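Local coordinates for protein viral CASP8 and FADD-like apoptosis regulator (Molluscum contagiosum virus subtype 1, PDB 2BBR) that blocks death-receptor-induced apoptosis by interfering with host caspase-8 recruitment and activation at the death-inducing signaling complex, and also suppresses host NF-kappa-B activation, at residues E105-S110 with D159-L164. Numbering follows the deposited sequence.
Sequences EELDSS and DMLRTL
Leu107 reaches from the turn before helix 109-122 to Leu161 on helix 155-163 and to Leu164, three residues further along the chain, and a single methyl does the touching. Its CB already heads for that segment, though it meets neither leucine. Setting CG anti to the carbonyl carbon (chi1 -64°) carries the CD2 branch to both of them. CD1 stays farther from both, while CD2 comes to Leu164 CD2 at 4.1 Å and to Leu161 CD2 at 4.2 Å, a cluster of three methyls in apolar contact, with no hydrogen bond between the two segments. Leu107 crosses Leu161 at about a right angle and Leu164 more obliquely. This is the second death effector domain of the tandem, an all-helical fold of the death superfamily; Leu169 of helix 167-187 touches both Leu107 and Leu161, and Leu115 also packs on Leu107. Leu164 gets its CD2 there by turning CG anti to the backbone N (chi1 -178°). Next to Leu107, Asp108 N-caps helix 109-122, its OD1 accepting from Glu111 N. Along helix 155-163, Asp159 OD1 lies in the guanidinium plane of Arg162, whose NH1 makes a 2.8 Å salt bridge to it from the anti side, tilted out of the carboxylate plane.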
loop_
_atom_site.group_PDB
_atom_site.type_symbol
_atom_site.label_atom_id
_atom_site.label_comp_id
_atom_site.label_asym_id
_atom_site.label_seq_id
_atom_site.Cartn_x
_atom_site.Cartn_y
_atom_site.Cartn_z
ATOM N N GLU A 105 -4.973 4.120 7.070
ATOM C CA GLU A 105 -4.834 5.457 7.636
ATOM C C GLU A 105 -6.171 6.063 8.066
ATOM O O GLU A 105 -6.198 7.120 8.699
ATOM C CB GLU A 105 -4.137 6.384 6.636
ATOM C CG GLU A 105 -2.708 5.973 6.308
ATOM C CD GLU A 105 -1.843 5.827 7.546
ATOM O OE1 GLU A 105 -1.408 4.695 7.841
ATOM O OE2 GLU A 105 -1.601 6.848 8.227
ATOM N N GLU A 106 -7.275 5.400 7.728
ATOM C CA GLU A 106 -8.610 5.875 8.099
ATOM C C GLU A 106 -9.126 5.152 9.336
ATOM O O GLU A 106 -10.259 5.368 9.776
ATOM C CB GLU A 106 -9.595 5.658 6.950
ATOM C CG GLU A 106 -9.297 6.479 5.710
ATOM C CD GLU A 106 -9.424 7.973 5.948
ATOM O OE1 GLU A 106 -9.045 8.749 5.046
ATOM O OE2 GLU A 106 -9.907 8.375 7.030
ATOM N N LEU A 107 -8.293 4.279 9.885
ATOM C CA LEU A 107 -8.656 3.518 11.072
ATOM C C LEU A 107 -7.894 4.033 12.285
ATOM O O LEU A 107 -6.731 4.420 12.175
ATOM C CB LEU A 107 -8.321 2.039 10.867
ATOM C CG LEU A 107 -9.076 1.296 9.763
ATOM C CD1 LEU A 107 -8.331 0.019 9.404
ATOM C CD2 LEU A 107 -10.489 0.990 10.217
ATOM N N ASP A 108 -8.552 4.052 13.439
ATOM C CA ASP A 108 -7.885 4.477 14.660
ATOM C C ASP A 108 -7.379 3.210 15.344
ATOM O O ASP A 108 -7.667 2.099 14.895
ATOM C CB ASP A 108 -8.836 5.265 15.574
ATOM C CG ASP A 108 -10.093 4.496 15.924
ATOM O OD1 ASP A 108 -9.981 3.360 16.421
ATOM O OD2 ASP A 108 -11.200 5.038 15.710
ATOM N N SER A 109 -6.618 3.368 16.420
ATOM C CA SER A 109 -6.057 2.218 17.121
ATOM C C SER A 109 -7.076 1.232 17.674
ATOM O O SER A 109 -6.827 0.029 17.683
ATOM C CB SER A 109 -5.137 2.686 18.249
ATOM O OG SER A 109 -4.047 3.430 17.735
ATOM N N SER A 110 -8.214 1.731 18.143
ATOM C CA SER A 110 -9.250 0.856 18.686
ATOM C C SER A 110 -9.864 0.007 17.579
ATOM O O SER A 110 -10.124 -1.180 17.763
ATOM C CB SER A 110 -10.345 1.682 19.363
ATOM O OG SER A 110 -11.347 0.841 19.905
ATOM N N ASP A 159 -15.727 -7.831 5.017
ATOM C CA ASP A 159 -16.623 -8.377 6.033
ATOM C C ASP A 159 -16.211 -7.909 7.423
ATOM O O ASP A 159 -17.058 -7.591 8.260
ATOM C CB ASP A 159 -16.609 -9.909 6.024
ATOM C CG ASP A 159 -17.230 -10.502 4.777
ATOM O OD1 ASP A 159 -18.021 -9.810 4.104
ATOM O OD2 ASP A 159 -16.934 -11.678 4.485
ATOM N N MET A 160 -14.907 -7.893 7.677
ATOM C CA MET A 160 -14.394 -7.456 8.967
ATOM C C MET A 160 -14.738 -5.987 9.197
ATOM O O MET A 160 -15.137 -5.598 10.296
ATOM C CB MET A 160 -12.879 -7.669 9.023
ATOM C CG MET A 160 -12.476 -9.134 9.128
ATOM S SD MET A 160 -10.743 -9.474 8.715
ATOM C CE MET A 160 -9.894 -8.384 9.865
ATOM N N LEU A 161 -14.590 -5.173 8.159
ATOM C CA LEU A 161 -14.901 -3.755 8.266
ATOM C C LEU A 161 -16.401 -3.541 8.474
ATOM O O LEU A 161 -16.811 -2.627 9.192
ATOM C CB LEU A 161 -14.408 -3.023 7.016
ATOM C CG LEU A 161 -12.878 -2.966 6.898
ATOM C CD1 LEU A 161 -12.467 -2.613 5.478
ATOM C CD2 LEU A 161 -12.332 -1.948 7.896
ATOM N N ARG A 162 -17.217 -4.388 7.851
ATOM C CA ARG A 162 -18.663 -4.279 8.009
ATOM C C ARG A 162 -19.037 -4.585 9.462
ATOM O O ARG A 162 -19.863 -3.898 10.059
ATOM C CB ARG A 162 -19.388 -5.252 7.075
ATOM C CG ARG A 162 -20.900 -5.068 7.077
ATOM C CD ARG A 162 -21.622 -6.087 6.201
ATOM N NE ARG A 162 -21.200 -6.022 4.805
ATOM C CZ ARG A 162 -20.410 -6.915 4.217
ATOM N NH1 ARG A 162 -19.950 -7.952 4.902
ATOM N NH2 ARG A 162 -20.077 -6.767 2.942
ATOM N N THR A 163 -18.410 -5.609 10.032
ATOM C CA THR A 163 -18.669 -5.994 11.416
ATOM C C THR A 163 -18.324 -4.837 12.348
ATOM O O THR A 163 -18.989 -4.616 13.362
ATOM C CB THR A 163 -17.827 -7.221 11.808
ATOM O OG1 THR A 163 -18.156 -8.318 10.948
ATOM C CG2 THR A 163 -18.095 -7.613 13.259
ATOM N N LEU A 164 -17.275 -4.107 11.991
ATOM C CA LEU A 164 -16.806 -2.960 12.760
ATOM C C LEU A 164 -17.761 -1.777 12.589
ATOM O O LEU A 164 -17.657 -0.769 13.294
ATOM C CB LEU A 164 -15.407 -2.567 12.273
ATOM C CG LEU A 164 -14.685 -1.407 12.957
ATOM C CD1 LEU A 164 -14.410 -1.760 14.411
ATOM C CD2 LEU A 164 -13.382 -1.114 12.217
#